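Protein Pcdhgb2 (Mus musculus, PDB 5SZR) is a potential calcium-dependent cell-adhesion protein that may help establish and maintain specific neuronal connections in the brain. Local coordinates at residues S114-L119 / L125-A130; A235-S240 / V309-L314. All blocks are in the same frame, centred on the assembly; numbering follows the deposited sequence.

Contact 1 (S114-L119 / L125-A130); sequences SVFTPL and LGTVIA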
# COMPACT_ATOMS: atom_id res chain seq x y z
N SER A 114 5.24 12.07 26.85
CA SER A 114 4.81 12.84 25.68
C SER A 114 5.24 12.17 24.38
O SER A 114 5.81 12.80 23.48
CB SER A 114 5.33 14.28 25.75
OG SER A 114 4.64 15.01 26.75
N VAL A 115 4.97 10.87 24.27
CA VAL A 115 5.19 10.18 23.01
C VAL A 115 4.13 10.63 22.00
O VAL A 115 2.93 10.59 22.27
CB VAL A 115 5.16 8.66 23.20
CG1 VAL A 115 5.38 7.95 21.87
CG2 VAL A 115 6.20 8.25 24.22
N PHE A 116 4.59 11.09 20.83
CA PHE A 116 3.74 11.52 19.73
C PHE A 116 3.01 10.30 19.17
O PHE A 116 3.57 9.54 18.38
CB PHE A 116 4.59 12.20 18.66
CG PHE A 116 3.87 13.24 17.82
CD1 PHE A 116 2.51 13.15 17.58
CD2 PHE A 116 4.58 14.29 17.26
CE1 PHE A 116 1.87 14.11 16.79
CE2 PHE A 116 3.94 15.25 16.47
CZ PHE A 116 2.59 15.15 16.24
N THR A 117 1.75 10.11 19.58
CA THR A 117 1.00 8.90 19.23
C THR A 117 -0.40 9.19 18.68
O THR A 117 -1.26 9.68 19.40
CB THR A 117 0.84 7.97 20.46
OG1 THR A 117 2.11 7.46 20.87
CG2 THR A 117 -0.10 6.81 20.14
N PRO A 118 -0.64 8.89 17.39
CA PRO A 118 0.33 8.41 16.40
C PRO A 118 1.17 9.54 15.84
O PRO A 118 0.87 10.71 16.08
CB PRO A 118 -0.56 7.80 15.32
CG PRO A 118 -1.80 8.61 15.38
CD PRO A 118 -2.01 8.91 16.84
N LEU A 119 2.21 9.18 15.07
CA LEU A 119 3.14 10.15 14.52
C LEU A 119 2.85 10.35 13.04
O LEU A 119 3.06 9.41 12.26
CB LEU A 119 4.58 9.66 14.73
CG LEU A 119 5.73 10.57 14.29
CD1 LEU A 119 5.70 11.87 15.07
CD2 LEU A 119 7.06 9.87 14.47
N LEU A 125 11.33 17.22 9.54
CA LEU A 125 12.59 16.89 10.20
C LEU A 125 12.71 17.64 11.52
O LEU A 125 12.44 18.85 11.59
CB LEU A 125 13.76 17.22 9.29
CG LEU A 125 13.76 16.45 7.97
CD1 LEU A 125 15.02 16.73 7.17
CD2 LEU A 125 13.62 14.98 8.27
N GLY A 126 13.11 16.94 12.56
CA GLY A 126 13.25 17.54 13.87
C GLY A 126 12.00 17.56 14.71
O GLY A 126 11.96 18.27 15.73
N THR A 127 10.97 16.81 14.33
CA THR A 127 9.76 16.72 15.14
C THR A 127 10.05 15.97 16.43
O THR A 127 10.73 14.94 16.43
CB THR A 127 8.65 16.02 14.35
OG1 THR A 127 8.40 16.73 13.13
CG2 THR A 127 7.36 15.99 15.17
N VAL A 128 9.54 16.50 17.54
CA VAL A 128 9.82 15.95 18.86
C VAL A 128 8.87 14.79 19.12
O VAL A 128 7.67 14.98 19.29
CB VAL A 128 9.69 17.02 19.95
CG1 VAL A 128 9.95 16.40 21.32
CG2 VAL A 128 10.65 18.16 19.68
N ILE A 129 9.42 13.57 19.14
CA ILE A 129 8.60 12.38 19.32
C ILE A 129 8.33 12.10 20.79
O ILE A 129 7.21 11.74 21.15
CB ILE A 129 9.28 11.17 18.65
CG1 ILE A 129 9.57 11.45 17.18
CG2 ILE A 129 8.41 9.93 18.78
CD1 ILE A 129 10.26 10.30 16.51
N ALA A 130 9.33 12.27 21.64
CA ALA A 130 9.19 11.88 23.04
C ALA A 130 10.19 12.65 23.88
O ALA A 130 11.23 13.09 23.39
CB ALA A 130 9.39 10.37 23.21
O HOH W 1 6.97 15.18 22.17
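The bridging loop of the second cadherin repeat in this chain (extracellular cadherin domains 3-6 of a longer membrane protein), which carries the polypeptide from strand 109-113 to strand 119-120, meets the start of strand 128-135 through Phe116, Leu119 and Ile129. One backbone bond joins them: Phe116 N donates to Ile129 O over 2.7 Å, with an angle of 152° at the hydrogen. Ile129 O also receives the CA-H of Val115, so two neighbouring residues of the loop converge on one carbonyl. Nearby, Ser114 O and Ile129 O stand 2.9 Å apart, and as both are acceptors no bond links them. Ser114 O has other partners: water 1, which donates to it and to Val128 O, 3.0 Å to each, and the CA-H of Ala130. The Phe116 side chain leaves the loop toward the strand. With CG swung roughly opposite the backbone N (chi1 -153°), the ring meets Thr127 CG2 at its edge, Phe116 CE2 being 3.7 Å from that methyl, and the two side chains cross at about a right angle. The Thr127 hydroxyl has a separate task, since OG1 bonds Pro124 O. Deeper in, Leu119 CD2 lies 3.8 Å from Ile129 CD1, again with the side chains nearly perpendicular. At the other end, Val115 CG2 rests against Ala130 CB at 4.0 Å. Ile129 and Ala130 both face Leu167 of strand 164-169, a classic beta bulge. Past the cis peptide before Pro118, Leu119 pairs with His204 and Ser206 of strand 196-206, whose Leu203 touches both Val115 and Ile129; Leu119, two residues before the calcium ligand Glu121, is where the loop joins the second sheet of the repeat.

Contact 2 (A235-S240 / V309-L314); sequences AQVSAS and VSMRVL. With MAN (alpha-D-mannopyranose), chain Y; MAN (alpha-D-mannopyranose), chain T.
Met311 reaches from strand 306-316 to Ala235 and Val237 of strand 232-240, and its terminal methyl alone makes the close contacts. Met311 CE lies 3.9 Å from Ala235 CB and 3.8 Å from Val237 CG1, touching two alternate residues whose side chains point toward it. The route to this place is plain from the torsions: the chain runs extended through CG and SD, then turns at chi3 (-80°), bringing CE round to both partners. Val237 presents CG1, the branch beside its own backbone N. No hydrogen bond crosses the contact, and the nearest CA atoms, those of Val237 and Val309, are still 9.1 Å apart, a spacing of sheets packed face to face rather than of paired strands. Val222 of strand 219-225 touches both Ala235 and Met311, and Leu295 and Val277 also pack on Met311.

On the other face of strand 232-240, polar residues meet two mannoses, one of them by weak contact only, and Gln236 is exposed. Ser238 OG is bonded to C1 of a mannose at 1.4 Å, an O-linked modification. That sugar leans along the strand toward Ala239 and Ser240, its O4 giving a weak hydrogen bond to Ala239 O at 3.5 Å, and His216 ND1 holds it as well. A second mannose makes a weak bond from O2 to Gln236 OE1 at 3.4 Å, while NE2 of the same amide is held by Ser274 O. Hydrophobic residues inward and glycosylated or polar ones outward, alternating along a strand, are what one expects of the two-sheet beta sandwich of a cadherin repeat.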
# COMPACT_ATOMS: atom_id res chain seq x y z
N ALA A 235 -16.99 -2.52 -20.14
CA ALA A 235 -15.63 -2.54 -19.60
C ALA A 235 -15.67 -2.15 -18.13
O ALA A 235 -16.69 -1.66 -17.63
CB ALA A 235 -14.69 -1.60 -20.37
N GLN A 236 -14.55 -2.36 -17.45
CA GLN A 236 -14.42 -1.98 -16.04
C GLN A 236 -13.02 -1.43 -15.80
O GLN A 236 -12.04 -2.17 -15.88
CB GLN A 236 -14.69 -3.17 -15.12
CG GLN A 236 -14.64 -2.80 -13.64
CD GLN A 236 -15.15 -3.92 -12.74
OE1 GLN A 236 -15.30 -5.06 -13.18
NE2 GLN A 236 -15.41 -3.58 -11.49
N VAL A 237 -12.94 -0.14 -15.51
CA VAL A 237 -11.67 0.48 -15.12
C VAL A 237 -11.45 0.25 -13.63
O VAL A 237 -12.40 0.09 -12.86
CB VAL A 237 -11.67 1.99 -15.46
CG1 VAL A 237 -11.87 2.20 -16.96
CG2 VAL A 237 -12.73 2.73 -14.66
N SER A 238 -10.18 0.21 -13.23
CA SER A 238 -9.81 0.01 -11.84
C SER A 238 -8.53 0.78 -11.55
O SER A 238 -7.58 0.71 -12.33
CB SER A 238 -9.63 -1.47 -11.51
OG SER A 238 -9.27 -1.66 -10.14
N ALA A 239 -8.53 1.52 -10.44
CA ALA A 239 -7.34 2.21 -9.97
C ALA A 239 -7.07 1.82 -8.52
O ALA A 239 -7.99 1.47 -7.78
CB ALA A 239 -7.48 3.73 -10.08
N SER A 240 -5.80 1.87 -8.14
CA SER A 240 -5.37 1.53 -6.79
C SER A 240 -4.83 2.76 -6.08
O SER A 240 -4.42 3.74 -6.71
CB SER A 240 -4.30 0.42 -6.82
OG SER A 240 -3.19 0.82 -7.60
N VAL A 309 -7.25 8.67 -17.37
CA VAL A 309 -6.90 7.59 -18.28
C VAL A 309 -7.76 7.71 -19.52
O VAL A 309 -8.92 8.14 -19.46
CB VAL A 309 -7.07 6.20 -17.60
CG1 VAL A 309 -8.54 5.93 -17.30
CG2 VAL A 309 -6.47 5.10 -18.46
N SER A 310 -7.18 7.36 -20.67
CA SER A 310 -7.88 7.42 -21.94
C SER A 310 -8.48 6.06 -22.27
O SER A 310 -7.82 5.03 -22.14
CB SER A 310 -6.94 7.87 -23.06
OG SER A 310 -7.62 7.88 -24.31
N MET A 311 -9.74 6.07 -22.71
CA MET A 311 -10.40 4.87 -23.20
C MET A 311 -10.88 5.10 -24.62
O MET A 311 -11.49 6.13 -24.91
CB MET A 311 -11.58 4.47 -22.31
CG MET A 311 -12.39 3.32 -22.87
SD MET A 311 -13.80 2.87 -21.85
CE MET A 311 -13.00 1.89 -20.57
N ARG A 312 -10.59 4.15 -25.50
CA ARG A 312 -11.13 4.15 -26.85
C ARG A 312 -12.08 2.97 -27.01
O ARG A 312 -11.76 1.85 -26.60
CB ARG A 312 -10.02 4.08 -27.91
CG ARG A 312 -10.55 4.01 -29.33
CD ARG A 312 -9.44 4.07 -30.36
NE ARG A 312 -8.90 5.42 -30.53
CZ ARG A 312 -9.45 6.35 -31.31
NH1 ARG A 312 -10.55 6.08 -32.00
NH2 ARG A 312 -8.89 7.55 -31.41
N VAL A 313 -13.24 3.22 -27.59
CA VAL A 313 -14.28 2.21 -27.76
C VAL A 313 -14.46 1.97 -29.25
O VAL A 313 -14.77 2.91 -30.00
CB VAL A 313 -15.60 2.65 -27.09
CG1 VAL A 313 -16.68 1.61 -27.31
CG2 VAL A 313 -15.37 2.90 -25.60
N LEU A 314 -14.26 0.73 -29.68
CA LEU A 314 -14.41 0.34 -31.08
C LEU A 314 -15.74 -0.37 -31.25
O LEU A 314 -15.96 -1.44 -30.67
CB LEU A 314 -13.25 -0.55 -31.53
CG LEU A 314 -11.92 0.19 -31.73
CD1 LEU A 314 -10.77 -0.78 -31.92
CD2 LEU A 314 -12.04 1.13 -32.92
C1 MAN Y . -9.07 -3.06 -9.87
C2 MAN Y . -9.99 -3.17 -8.64
C3 MAN Y . -9.44 -2.32 -7.49
C4 MAN Y . -7.96 -2.62 -7.22
C5 MAN Y . -7.12 -2.56 -8.51
C6 MAN Y . -5.70 -3.06 -8.29
O2 MAN Y . -10.03 -4.51 -8.13
O3 MAN Y . -10.19 -2.51 -6.29
O4 MAN Y . -7.45 -1.65 -6.31
O5 MAN Y . -7.73 -3.38 -9.55
O6 MAN Y . -4.93 -2.77 -9.45
C1 MAN T . -19.84 -5.24 -16.61
C2 MAN T . -18.33 -5.08 -16.42
C3 MAN T . -17.60 -5.56 -17.67
C4 MAN T . -18.05 -6.98 -18.08
C5 MAN T . -19.58 -7.04 -18.21
C6 MAN T . -20.11 -8.43 -18.45
O2 MAN T . -17.85 -5.89 -15.35
O3 MAN T . -16.18 -5.52 -17.50
O4 MAN T . -17.48 -7.32 -19.33
O5 MAN T . -20.20 -6.54 -16.99
O6 MAN T . -21.54 -8.34 -18.46

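Overall arrangement
The two contacts lie in successive cadherin repeats, with centres about 43 Å apart and nearest atoms about 21 Å apart, so neither touches the other. Contact 2 is buried and wholly apolar across its two segments, spanning the gap between facing sheets through side chains alone. Contact 1 is partly buried and mixed: backbone bonding, a bridging water and crowded carbonyls sit beside hydrophobic packing. Both involve the equivalent strand of their repeats, 128-135 and 232-240, each second in its sheet. Contact 1 meets this strand with a loop near its start, whereas contact 2 meets it across the sandwich, while residues on its opposite face meet mannose.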